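Local coordinates for protein Abbfa_003403 (Acinetobacter baumannii, PDB 4ZXH) that acts as a four-domain nonribosomal peptide synthetase, with condensation, adenylation, carrier and thioesterase domains, probably building a peptide-like product on a phosphopantetheine arm and releasing it, at residues Met75-Gln80 against Leu1014-Lys1019; Val233-Glu238 against Gln412-Gly417; Asn274-Ala279 against Met305-Asp310; Pro460-Gly465 against Val804-Met809. All coordinates share one frame; numbering follows the deposited sequence.

Interaction 1: residues Met75-Gln80 against Leu1014-Lys1019; sequences MPANDQ and LVNHLK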
loop_
_atom_site.group_PDB
_atom_site.type_symbol
_atom_site.label_atom_id
_atom_site.label_comp_id
_atom_site.label_asym_id
_atom_site.label_seq_id
_atom_site.Cartn_x
_atom_site.Cartn_y
_atom_site.Cartn_z
ATOM N N MET A 75 8.422 2.851 30.782
ATOM C CA MET A 75 8.609 1.600 30.034
ATOM C C MET A 75 9.727 1.712 29.006
ATOM O O MET A 75 9.481 1.783 27.808
ATOM C CB MET A 75 7.302 1.174 29.339
ATOM C CG MET A 75 6.134 0.909 30.295
ATOM S SD MET A 75 4.550 0.579 29.482
ATOM C CE MET A 75 3.427 0.792 30.838
ATOM N N PRO A 76 10.971 1.703 29.473
ATOM C CA PRO A 76 12.125 1.883 28.594
ATOM C C PRO A 76 12.508 0.584 27.908
ATOM O O PRO A 76 12.099 -0.495 28.365
ATOM C CB PRO A 76 13.215 2.320 29.556
ATOM C CG PRO A 76 12.887 1.537 30.802
ATOM C CD PRO A 76 11.380 1.435 30.862
ATOM N N ALA A 77 13.308 0.678 26.848
ATOM C CA ALA A 77 13.739 -0.512 26.136
ATOM C C ALA A 77 15.244 -0.664 26.194
ATOM O O ALA A 77 15.970 0.326 26.152
ATOM C CB ALA A 77 13.265 -0.465 24.705
ATOM N N ASN A 78 15.698 -1.908 26.325
ATOM C CA ASN A 78 17.103 -2.262 26.120
ATOM C C ASN A 78 17.196 -3.416 25.107
ATOM O O ASN A 78 16.190 -3.792 24.492
ATOM C CB ASN A 78 17.780 -2.611 27.452
ATOM C CG ASN A 78 17.121 -3.776 28.168
ATOM O OD1 ASN A 78 17.059 -4.885 27.653
ATOM N ND2 ASN A 78 16.594 -3.514 29.353
ATOM N N ASP A 79 18.393 -3.968 24.910
ATOM C CA ASP A 79 18.584 -5.007 23.893
ATOM C C ASP A 79 18.046 -6.377 24.320
ATOM O O ASP A 79 17.863 -7.264 23.484
ATOM C CB ASP A 79 20.065 -5.117 23.514
ATOM C CG ASP A 79 20.963 -5.371 24.712
ATOM O OD1 ASP A 79 20.470 -5.300 25.865
ATOM O OD2 ASP A 79 22.167 -5.639 24.492
ATOM N N GLN A 80 17.790 -6.537 25.617
ATOM C CA GLN A 80 17.183 -7.754 26.150
ATOM C C GLN A 80 15.650 -7.614 26.212
ATOM O O GLN A 80 14.956 -8.496 26.726
ATOM C CB GLN A 80 17.758 -8.074 27.537
ATOM N N LEU A 1014 16.203 -6.346 18.038
ATOM C CA LEU A 1014 17.121 -6.125 16.932
ATOM C C LEU A 1014 17.594 -4.672 16.852
ATOM O O LEU A 1014 18.790 -4.390 16.817
ATOM C CB LEU A 1014 16.460 -6.531 15.623
ATOM C CG LEU A 1014 17.246 -6.171 14.356
ATOM C CD1 LEU A 1014 18.612 -6.747 14.447
ATOM C CD2 LEU A 1014 16.588 -6.728 13.129
ATOM N N VAL A 1015 16.645 -3.750 16.827
ATOM C CA VAL A 1015 16.962 -2.347 16.671
ATOM C C VAL A 1015 17.812 -1.834 17.816
ATOM O O VAL A 1015 18.731 -1.037 17.613
ATOM C CB VAL A 1015 15.694 -1.514 16.558
ATOM C CG1 VAL A 1015 15.989 -0.054 16.861
ATOM C CG2 VAL A 1015 15.099 -1.668 15.149
ATOM N N ASN A 1016 17.538 -2.306 19.022
ATOM C CA ASN A 1016 18.298 -1.826 20.168
ATOM C C ASN A 1016 19.739 -2.329 20.126
ATOM O O ASN A 1016 20.658 -1.648 20.583
ATOM C CB ASN A 1016 17.599 -2.216 21.469
ATOM C CG ASN A 1016 16.507 -1.222 21.857
ATOM O OD1 ASN A 1016 16.797 -0.169 22.430
ATOM N ND2 ASN A 1016 15.256 -1.535 21.518
ATOM N N HIS A 1017 19.935 -3.502 19.540
ATOM C CA HIS A 1017 21.275 -4.015 19.298
ATOM C C HIS A 1017 21.983 -3.207 18.205
ATOM O O HIS A 1017 23.126 -2.793 18.379
ATOM C CB HIS A 1017 21.227 -5.486 18.909
ATOM C CG HIS A 1017 22.575 -6.065 18.632
ATOM N ND1 HIS A 1017 23.014 -6.353 17.356
ATOM C CD2 HIS A 1017 23.593 -6.383 19.465
ATOM C CE1 HIS A 1017 24.242 -6.837 17.415
ATOM N NE2 HIS A 1017 24.615 -6.862 18.682
ATOM N N LEU A 1018 21.302 -2.979 17.082
ATOM C CA LEU A 1018 21.885 -2.211 15.977
ATOM C C LEU A 1018 22.294 -0.789 16.386
ATOM O O LEU A 1018 23.288 -0.271 15.877
ATOM C CB LEU A 1018 20.912 -2.151 14.801
ATOM C CG LEU A 1018 20.795 -3.486 14.082
ATOM C CD1 LEU A 1018 19.811 -3.408 12.922
ATOM C CD2 LEU A 1018 22.184 -3.955 13.617
ATOM N N LYS A 1019 21.524 -0.161 17.281
ATOM C CA LYS A 1019 21.899 1.132 17.844
ATOM C C LYS A 1019 23.273 1.047 18.497
ATOM O O LYS A 1019 24.130 1.887 18.231
ATOM C CB LYS A 1019 20.884 1.622 18.891
ATOM C CG LYS A 1019 19.599 2.244 18.369
ATOM C CD LYS A 1019 18.762 2.763 19.553
ATOM C CE LYS A 1019 17.345 3.163 19.137
ATOM N NZ LYS A 1019 16.465 3.536 20.284
#
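Asn-1016 and the end of the strand around Ala-77 to Asp-79 form a small surface contact between two domains: helix 1008-1022 of the carrier-protein region is laid against the edge strand 73-78 of the condensation domain. The contact is small, 174 Å² of buried surface summed over both sides, with no hydrogen bond between the segments. Asn-1016 takes the largest share. Its CB lies 3.7 Å from the carbonyl O of Asn-78 and 3.8 Å from CA of Asp-79, and its amide end runs back along the strand, where ND2 approaches CB of Ala-77 at 3.9 Å. A chi1 of -84° swings CG of Asn-1016 anti to its carbonyl carbon, and ND2 is bonded to the carbonyl O of Val-1012 one helical turn earlier. The amide is thus held by its own helix while its flank meets the strand. Asp-79 adds its CB, 4.3 Å from N of His-1017, although this aspartate is poorly ordered. At the strand's end, Asn-78 OD1 accepts from Gln-80 N at 2.7 Å within the carbonyl plane, an Asx turn where the chain leaves the strand. Lys-1019 touches Arg-31 of helix 21-32, widening the interface. Such a light, mostly van der Waals contact is consistent with the reversible docking expected of a carrier protein, which must visit several domains of a nonribosomal peptide synthetase.

Interaction 2: residues Val233-Glu238 against Gln412-Gly417; sequences VFRVSE and QGELVG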
loop_
_atom_site.group_PDB
_atom_site.type_symbol
_atom_site.label_atom_id
_atom_site.label_comp_id
_atom_site.label_asym_id
_atom_site.label_seq_id
_atom_site.Cartn_x
_atom_site.Cartn_y
_atom_site.Cartn_z
ATOM N N VAL A 233 -21.165 9.919 17.109
ATOM C CA VAL A 233 -22.088 9.396 18.116
ATOM C C VAL A 233 -23.511 9.256 17.559
ATOM O O VAL A 233 -24.055 10.183 16.953
ATOM C CB VAL A 233 -22.093 10.289 19.375
ATOM C CG1 VAL A 233 -23.031 9.715 20.440
ATOM C CG2 VAL A 233 -20.670 10.403 19.925
ATOM N N PHE A 234 -24.103 8.083 17.734
ATOM C CA PHE A 234 -25.472 7.858 17.276
ATOM C C PHE A 234 -26.306 7.239 18.398
ATOM O O PHE A 234 -25.758 6.828 19.416
ATOM C CB PHE A 234 -25.492 6.957 16.044
ATOM C CG PHE A 234 -24.916 5.584 16.284
ATOM C CD1 PHE A 234 -23.542 5.376 16.260
ATOM C CD2 PHE A 234 -25.746 4.502 16.544
ATOM C CE1 PHE A 234 -23.012 4.119 16.498
ATOM C CE2 PHE A 234 -25.222 3.235 16.778
ATOM C CZ PHE A 234 -23.861 3.042 16.759
ATOM N N ARG A 235 -27.626 7.183 18.218
ATOM C CA ARG A 235 -28.495 6.476 19.170
ATOM C C ARG A 235 -29.499 5.574 18.472
ATOM O O ARG A 235 -30.082 5.940 17.448
ATOM C CB ARG A 235 -29.242 7.459 20.067
ATOM C CG ARG A 235 -28.338 8.380 20.833
ATOM C CD ARG A 235 -29.097 9.392 21.621
ATOM N NE ARG A 235 -28.309 10.605 21.742
ATOM C CZ ARG A 235 -28.582 11.595 22.581
ATOM N NH1 ARG A 235 -29.625 11.508 23.404
ATOM N NH2 ARG A 235 -27.787 12.660 22.606
ATOM N N VAL A 236 -29.698 4.392 19.039
ATOM C CA VAL A 236 -30.711 3.474 18.543
ATOM C C VAL A 236 -32.092 3.801 19.141
ATOM O O VAL A 236 -32.226 3.966 20.355
ATOM C CB VAL A 236 -30.332 2.027 18.866
ATOM C CG1 VAL A 236 -31.381 1.085 18.327
ATOM C CG2 VAL A 236 -28.967 1.703 18.282
ATOM N N SER A 237 -33.113 3.900 18.291
ATOM C CA SER A 237 -34.459 4.257 18.745
ATOM C C SER A 237 -34.929 3.325 19.857
ATOM O O SER A 237 -34.516 2.162 19.920
ATOM C CB SER A 237 -35.459 4.222 17.587
ATOM O OG SER A 237 -35.939 2.904 17.373
ATOM N N GLU A 238 -35.783 3.842 20.736
ATOM C CA GLU A 238 -36.192 3.085 21.903
ATOM C C GLU A 238 -36.935 1.827 21.466
ATOM O O GLU A 238 -36.761 0.765 22.067
ATOM C CB GLU A 238 -37.059 3.941 22.827
ATOM C CG GLU A 238 -37.661 3.168 23.995
ATOM C CD GLU A 238 -38.552 4.026 24.878
ATOM O OE1 GLU A 238 -39.669 4.372 24.434
ATOM O OE2 GLU A 238 -38.134 4.353 26.015
ATOM N N GLN A 412 -32.197 7.093 28.400
ATOM C CA GLN A 412 -33.609 7.352 28.160
ATOM C C GLN A 412 -34.240 6.324 27.201
ATOM O O GLN A 412 -35.143 6.646 26.407
ATOM C CB GLN A 412 -33.799 8.778 27.644
ATOM C CG GLN A 412 -33.625 9.829 28.747
ATOM C CD GLN A 412 -34.002 11.249 28.314
ATOM O OE1 GLN A 412 -34.105 11.558 27.117
ATOM N NE2 GLN A 412 -34.209 12.120 29.297
ATOM N N GLY A 413 -33.776 5.079 27.312
ATOM C CA GLY A 413 -34.345 3.978 26.559
ATOM C C GLY A 413 -33.515 3.558 25.362
ATOM O O GLY A 413 -33.589 2.407 24.931
ATOM N N GLU A 414 -32.709 4.494 24.855
ATOM C CA GLU A 414 -31.969 4.342 23.607
ATOM C C GLU A 414 -30.536 3.864 23.825
ATOM O O GLU A 414 -29.797 4.434 24.632
ATOM C CB GLU A 414 -31.945 5.677 22.848
ATOM C CG GLU A 414 -33.316 6.218 22.461
ATOM C CD GLU A 414 -33.288 7.577 21.743
ATOM O OE1 GLU A 414 -32.272 8.316 21.821
ATOM O OE2 GLU A 414 -34.323 7.916 21.121
ATOM N N LEU A 415 -30.138 2.828 23.094
ATOM C CA LEU A 415 -28.748 2.384 23.111
ATOM C C LEU A 415 -27.857 3.489 22.550
ATOM O O LEU A 415 -28.208 4.146 21.558
ATOM C CB LEU A 415 -28.580 1.095 22.305
ATOM C CG LEU A 415 -29.086 -0.215 22.909
ATOM C CD1 LEU A 415 -29.123 -1.306 21.880
ATOM C CD2 LEU A 415 -28.209 -0.638 24.062
ATOM N N VAL A 416 -26.714 3.712 23.183
ATOM C CA VAL A 416 -25.805 4.756 22.715
ATOM C C VAL A 416 -24.531 4.143 22.144
ATOM O O VAL A 416 -23.898 3.278 22.770
ATOM C CB VAL A 416 -25.446 5.755 23.834
ATOM C CG1 VAL A 416 -24.342 6.689 23.387
ATOM C CG2 VAL A 416 -26.656 6.557 24.226
ATOM N N GLY A 417 -24.166 4.594 20.944
ATOM C CA GLY A 417 -23.030 4.047 20.238
ATOM C C GLY A 417 -22.130 5.099 19.632
ATOM O O GLY A 417 -22.546 6.242 19.395
#
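Phe-234 and Gly-417 meet as an antiparallel hydrogen-bonded pair: Phe-234 N gives to Gly-417 O at 2.9 Å and Gly-417 N gives back to Phe-234 O at 3.1 Å. The Phe-234 ring folds over its glycine partner, with CG placed between its own backbone N and carbonyl carbon (chi1 61°). Gly-417 CA consequently lies over one ring face, 4.0 Å from the centroid and 23° off the normal, a CH-pi contact. The next pair, Arg-235 with Val-416, is non-hydrogen-bonded, and beyond it Val-236 N reaches Leu-415 O at 2.9 Å. Strand 229-235 is one of the two edge strands of a four-strand mixed sheet in the condensation domain, and these bonds join it to strand 414-422. Arg-235 and Val-416 share a face; Glu-414 OE1 comes alongside Arg-235, 3.4 Å from CD. Their charged ends stay apart, Arg-235 NH1 to Glu-414 OE1 4.4 Å, with guanidinium and carboxylate planes 80° apart. Val-236 and Leu-415 run side by side, Val-236 CB to Leu-415 CB 4.0 Å. Outside the pair, helix 428-447 packs Val-435 and Gln-439 on Phe-234, while Ser-241 OG links Val-236 O and Leu-415 N. Ser-237, at the N-cap position, bonds through OG to Val-240 N.

Interaction 3: residues Asn274-Ala279 against Met305-Asp310; sequences NNLVIA and MDIDAD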
loop_
_atom_site.group_PDB
_atom_site.type_symbol
_atom_site.label_atom_id
_atom_site.label_comp_id
_atom_site.label_asym_id
_atom_site.label_seq_id
_atom_site.Cartn_x
_atom_site.Cartn_y
_atom_site.Cartn_z
ATOM N N ASN A 274 -17.480 -12.745 1.910
ATOM C CA ASN A 274 -17.989 -13.768 2.813
ATOM C C ASN A 274 -17.056 -13.985 3.995
ATOM O O ASN A 274 -17.474 -14.435 5.056
ATOM C CB ASN A 274 -18.186 -15.088 2.065
ATOM C CG ASN A 274 -19.141 -14.956 0.899
ATOM O OD1 ASN A 274 -20.139 -14.235 0.981
ATOM N ND2 ASN A 274 -18.826 -15.633 -0.208
ATOM N N ASN A 275 -15.780 -13.676 3.807
ATOM C CA ASN A 275 -14.807 -13.868 4.866
ATOM C C ASN A 275 -14.457 -12.533 5.506
ATOM O O ASN A 275 -13.773 -11.687 4.908
ATOM C CB ASN A 275 -13.562 -14.569 4.322
ATOM C CG ASN A 275 -13.814 -16.034 3.989
ATOM O OD1 ASN A 275 -13.787 -16.437 2.826
ATOM N ND2 ASN A 275 -14.039 -16.839 5.016
ATOM N N LEU A 276 -14.954 -12.339 6.721
ATOM C CA LEU A 276 -14.757 -11.089 7.442
ATOM C C LEU A 276 -14.123 -11.335 8.797
ATOM O O LEU A 276 -14.477 -12.305 9.478
ATOM C CB LEU A 276 -16.081 -10.373 7.630
ATOM C CG LEU A 276 -16.931 -10.215 6.384
ATOM C CD1 LEU A 276 -18.402 -10.043 6.784
ATOM C CD2 LEU A 276 -16.439 -9.029 5.606
ATOM N N VAL A 277 -13.195 -10.461 9.193
ATOM C CA VAL A 277 -12.630 -10.524 10.541
ATOM C C VAL A 277 -12.976 -9.288 11.363
ATOM O O VAL A 277 -12.850 -8.166 10.881
ATOM C CB VAL A 277 -11.109 -10.682 10.509
ATOM C CG1 VAL A 277 -10.559 -10.757 11.915
ATOM C CG2 VAL A 277 -10.731 -11.923 9.742
ATOM N N ILE A 278 -13.417 -9.501 12.602
ATOM C CA ILE A 278 -13.679 -8.408 13.536
ATOM C C ILE A 278 -12.956 -8.636 14.864
ATOM O O ILE A 278 -13.119 -9.687 15.488
ATOM C CB ILE A 278 -15.180 -8.249 13.816
ATOM C CG1 ILE A 278 -15.929 -7.854 12.548
ATOM C CG2 ILE A 278 -15.418 -7.191 14.876
ATOM C CD1 ILE A 278 -17.362 -7.485 12.800
ATOM N N ALA A 279 -12.173 -7.650 15.303
ATOM C CA ALA A 279 -11.459 -7.751 16.579
ATOM C C ALA A 279 -12.377 -7.360 17.728
ATOM O O ALA A 279 -13.130 -6.402 17.594
ATOM C CB ALA A 279 -10.206 -6.868 16.581
ATOM N N MET A 305 -15.320 -14.878 10.690
ATOM C CA MET A 305 -16.576 -15.546 10.328
ATOM C C MET A 305 -16.618 -15.836 8.839
ATOM O O MET A 305 -16.279 -14.984 8.025
ATOM C CB MET A 305 -17.803 -14.687 10.681
ATOM C CG MET A 305 -18.094 -14.466 12.170
ATOM S SD MET A 305 -18.687 -15.913 13.036
ATOM C CE MET A 305 -19.930 -16.490 11.875
ATOM N N ASP A 306 -17.056 -17.031 8.473
ATOM C CA ASP A 306 -17.372 -17.279 7.080
ATOM C C ASP A 306 -18.872 -17.111 6.926
ATOM O O ASP A 306 -19.632 -17.987 7.324
ATOM C CB ASP A 306 -16.917 -18.670 6.643
ATOM C CG ASP A 306 -16.917 -18.838 5.133
ATOM O OD1 ASP A 306 -17.505 -17.985 4.436
ATOM O OD2 ASP A 306 -16.320 -19.816 4.640
ATOM N N ILE A 307 -19.294 -15.966 6.392
ATOM C CA ILE A 307 -20.713 -15.708 6.141
ATOM C C ILE A 307 -21.279 -16.650 5.105
ATOM O O ILE A 307 -20.715 -16.799 4.020
ATOM C CB ILE A 307 -20.985 -14.287 5.628
ATOM C CG1 ILE A 307 -20.273 -13.250 6.484
ATOM C CG2 ILE A 307 -22.489 -14.019 5.593
ATOM C CD1 ILE A 307 -20.724 -13.255 7.877
ATOM N N ASP A 308 -22.397 -17.278 5.454
ATOM C CA ASP A 308 -23.201 -18.028 4.506
ATOM C C ASP A 308 -24.513 -17.263 4.274
ATOM O O ASP A 308 -25.406 -17.299 5.117
ATOM C CB ASP A 308 -23.454 -19.438 5.048
ATOM C CG ASP A 308 -24.337 -20.280 4.143
ATOM O OD1 ASP A 308 -24.491 -19.964 2.940
ATOM O OD2 ASP A 308 -24.885 -21.276 4.661
ATOM N N ALA A 309 -24.628 -16.573 3.140
ATOM C CA ALA A 309 -25.792 -15.722 2.852
ATOM C C ALA A 309 -27.125 -16.474 2.864
ATOM O O ALA A 309 -28.196 -15.866 2.895
ATOM C CB ALA A 309 -25.611 -15.025 1.505
ATOM N N ASP A 310 -27.043 -17.799 2.841
ATOM C CA ASP A 310 -28.215 -18.656 2.805
ATOM C C ASP A 310 -28.806 -18.816 4.205
ATOM O O ASP A 310 -29.982 -19.119 4.355
ATOM C CB ASP A 310 -27.836 -20.012 2.200
ATOM C CG ASP A 310 -29.040 -20.863 1.849
ATOM O OD1 ASP A 310 -30.152 -20.311 1.706
ATOM O OD2 ASP A 310 -28.869 -22.093 1.710
#
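Leu-276 and Ile-307 meet across the end of a two-strand antiparallel ladder, their side chains crossing at an angle so that Leu-276 CD1 comes 3.7 Å from Ile-307 CG1. With chi1 at -48°, the CG1 branch of Ile-307 is turned anti to the carbonyl carbon of its own residue. The backbone N of Ile-307 is bonded to Asn-274 O at 2.7 Å, within the carbonyl plane, while CG1 packs on the leucine methyl.

The ladder fixes these positions. Leu-276 and Met-305 form a hydrogen-bonded pair: Leu-276 N gives to Met-305 O at 3.2 Å, and Met-305 N gives to Leu-276 O at 3.0 Å, the latter donor lying nearly on the line of the C=O bond. Met-305 starts on the same face as Leu-276, but its thioether end leads away from the strand partner.

Polar groups occupy the other face, where Asn-275 and Asp-306 form the non-hydrogen-bonded pair. Asn-275 ND2 approaches Asp-306 CG at 3.5 Å with amide and carboxylate planes 44° apart; this is proximity without a hydrogen bond, and ND2 instead makes a weak one to His-304 NE2. Asp-306 CG stands anti to its backbone N (chi1 -166°), turning the carboxylate toward Asn-275.

Within the condensation domain, Phe-316 of helix 313-329 packs on both Met-305 and Ile-307, Tyr-264 of helix 255-271 reaches Met-305 and Ile-278, and Ala-279, farther along its strand, makes backbone bonds to Ile-356 and Met-358 of strand 356-360.

Interaction 4: residues Pro460-Gly465 against Val804-Met809; sequences PDYKDG and VPPGVM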
loop_
_atom_site.group_PDB
_atom_site.type_symbol
_atom_site.label_atom_id
_atom_site.label_comp_id
_atom_site.label_asym_id
_atom_site.label_seq_id
_atom_site.Cartn_x
_atom_site.Cartn_y
_atom_site.Cartn_z
ATOM N N PRO A 460 -31.875 2.130 1.529
ATOM C CA PRO A 460 -32.992 3.028 1.843
ATOM C C PRO A 460 -34.119 2.785 0.854
ATOM O O PRO A 460 -33.828 2.403 -0.272
ATOM C CB PRO A 460 -32.393 4.430 1.663
ATOM C CG PRO A 460 -30.882 4.230 1.658
ATOM C CD PRO A 460 -30.660 2.858 1.113
ATOM N N ASP A 461 -35.372 2.974 1.242
ATOM C CA ASP A 461 -36.445 2.819 0.269
ATOM C C ASP A 461 -36.462 4.079 -0.591
ATOM O O ASP A 461 -36.860 5.152 -0.136
ATOM C CB ASP A 461 -37.803 2.584 0.942
ATOM C CG ASP A 461 -38.869 2.096 -0.039
ATOM O OD1 ASP A 461 -38.791 2.424 -1.247
ATOM O OD2 ASP A 461 -39.791 1.375 0.401
ATOM N N TYR A 462 -36.017 3.937 -1.834
ATOM C CA TYR A 462 -35.836 5.070 -2.724
ATOM C C TYR A 462 -37.162 5.588 -3.238
ATOM O O TYR A 462 -37.979 4.816 -3.733
ATOM C CB TYR A 462 -34.943 4.673 -3.887
ATOM C CG TYR A 462 -33.532 4.322 -3.485
ATOM C CD1 TYR A 462 -32.639 5.314 -3.086
ATOM C CD2 TYR A 462 -33.080 3.008 -3.515
ATOM C CE1 TYR A 462 -31.335 5.013 -2.738
ATOM C CE2 TYR A 462 -31.761 2.695 -3.156
ATOM C CZ TYR A 462 -30.899 3.709 -2.772
ATOM O OH TYR A 462 -29.595 3.424 -2.419
ATOM N N LYS A 463 -37.354 6.903 -3.142
ATOM C CA LYS A 463 -38.667 7.530 -3.323
ATOM C C LYS A 463 -39.233 7.397 -4.740
ATOM O O LYS A 463 -40.171 6.623 -4.968
ATOM C CB LYS A 463 -38.599 9.015 -2.931
ATOM N N ASP A 464 -38.677 8.156 -5.682
ATOM C CA ASP A 464 -39.190 8.159 -7.050
ATOM C C ASP A 464 -38.471 7.157 -7.936
ATOM O O ASP A 464 -38.070 7.491 -9.047
ATOM C CB ASP A 464 -39.086 9.558 -7.673
ATOM C CG ASP A 464 -40.141 10.525 -7.143
ATOM O OD1 ASP A 464 -41.129 10.073 -6.525
ATOM O OD2 ASP A 464 -39.988 11.746 -7.367
ATOM N N GLY A 465 -38.307 5.934 -7.442
ATOM C CA GLY A 465 -37.669 4.877 -8.211
ATOM C C GLY A 465 -36.298 5.229 -8.773
ATOM O O GLY A 465 -35.991 4.892 -9.915
ATOM N N VAL A 804 -28.675 -0.805 -5.072
ATOM C CA VAL A 804 -27.700 -0.958 -3.989
ATOM C C VAL A 804 -27.780 0.185 -2.969
ATOM O O VAL A 804 -28.258 1.275 -3.284
ATOM C CB VAL A 804 -26.262 -1.049 -4.538
ATOM C CG1 VAL A 804 -26.134 -2.236 -5.466
ATOM C CG2 VAL A 804 -25.867 0.238 -5.236
ATOM N N PRO A 805 -27.334 -0.069 -1.730
ATOM C CA PRO A 805 -27.260 1.039 -0.772
ATOM C C PRO A 805 -26.134 1.982 -1.168
ATOM O O PRO A 805 -25.252 1.565 -1.915
ATOM C CB PRO A 805 -26.953 0.348 0.566
ATOM C CG PRO A 805 -27.117 -1.125 0.317
ATOM C CD PRO A 805 -26.910 -1.349 -1.137
ATOM N N PRO A 806 -26.153 3.232 -0.684
ATOM C CA PRO A 806 -25.008 4.099 -0.995
ATOM C C PRO A 806 -23.695 3.512 -0.463
ATOM O O PRO A 806 -23.720 2.750 0.509
ATOM C CB PRO A 806 -25.358 5.410 -0.295
ATOM C CG PRO A 806 -26.861 5.373 -0.129
ATOM C CD PRO A 806 -27.200 3.932 0.082
ATOM N N GLY A 807 -22.577 3.832 -1.117
ATOM C CA GLY A 807 -21.264 3.369 -0.690
ATOM C C GLY A 807 -20.910 1.975 -1.181
ATOM O O GLY A 807 -19.816 1.479 -0.911
ATOM N N VAL A 808 -21.833 1.353 -1.913
ATOM C CA VAL A 808 -21.719 -0.046 -2.310
ATOM C C VAL A 808 -21.447 -0.176 -3.824
ATOM O O VAL A 808 -21.795 0.714 -4.606
ATOM C CB VAL A 808 -23.015 -0.805 -1.912
ATOM C CG1 VAL A 808 -22.989 -2.275 -2.334
ATOM C CG2 VAL A 808 -23.259 -0.682 -0.420
ATOM N N MET A 809 -20.816 -1.268 -4.248
ATOM C CA MET A 809 -20.550 -1.439 -5.673
ATOM C C MET A 809 -21.519 -2.393 -6.359
ATOM O O MET A 809 -22.048 -3.331 -5.743
ATOM C CB MET A 809 -19.109 -1.896 -5.885
ATOM C CG MET A 809 -18.127 -0.910 -5.291
ATOM S SD MET A 809 -16.656 -0.689 -6.287
ATOM C CE MET A 809 -17.391 -0.421 -7.882
#
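Pro-460 and Tyr-462 approach the chain at Val-804 to Pro-806 without any strand pairing, the nearest CA atoms, those of Pro-460 and Pro-805, being 6.6 Å apart, and a type II beta turn runs from Pro-805 to Val-808 in the second loop. The contact therefore joins two loops: one that follows helix 428-447 of the condensation domain, and one that precedes strand 809-816 in the adenylation domain, of the ANL superfamily. Gly-807, with phi 84°, takes the third position of that turn, and together with Val-808 it faces Leu-855 in a G1 beta bulge, which ties the turn to strand 846-855.

Tyr-462 carries the polar part. Its ring is directed toward the second loop by a chi1 of -65°, and there its hydroxyl makes a hydrogen bond to the Val-804 carbonyl O, which lies near the ring plane at the phenolic edge. Tyr-462 OH also lies 3.5 Å from Pro-806 CD. One face of the tyrosine ring is covered from within its own loop by the carbonyl O of Pro-460, placed above the plane and toward the rim. In the apolar part, the CD corners of two proline rings face each other, Pro-460 CD 3.8 Å from Pro-806 CD. Leu-855 and Leu-803 also touch Tyr-462, and Asn-433 ND2 of helix 428-447 bonds to Pro-806 O, a second polar link between the domains. Across the two segments the sole hydrogen bond is Tyr-462 OH to Val-804 O, 2.7 Å long, its donor tilted 17° from the carbonyl plane.

Overall arrangement
Interactions 2 and 3 lie within the condensation domain and are partly buried; both are antiparallel strand pairings carried by backbone hydrogen bonds, with apolar side chains covered by helices. They join different strand pairs, which meet through strand 356-360, their centres about 26 Å apart. Interactions 1 and 4 instead connect domains. Interaction 1 is a surface contact to the carrier protein with no hydrogen bond between its segments, whereas interaction 4, partly buried, adds one side-chain bond to proline packing against the adenylation domain. These two interfaces lie on opposite sides of the chain's centre, about 54 Å apart between centres. They bury 174 and 146 Å², against 519 and 294 Å² for interactions 2 and 3.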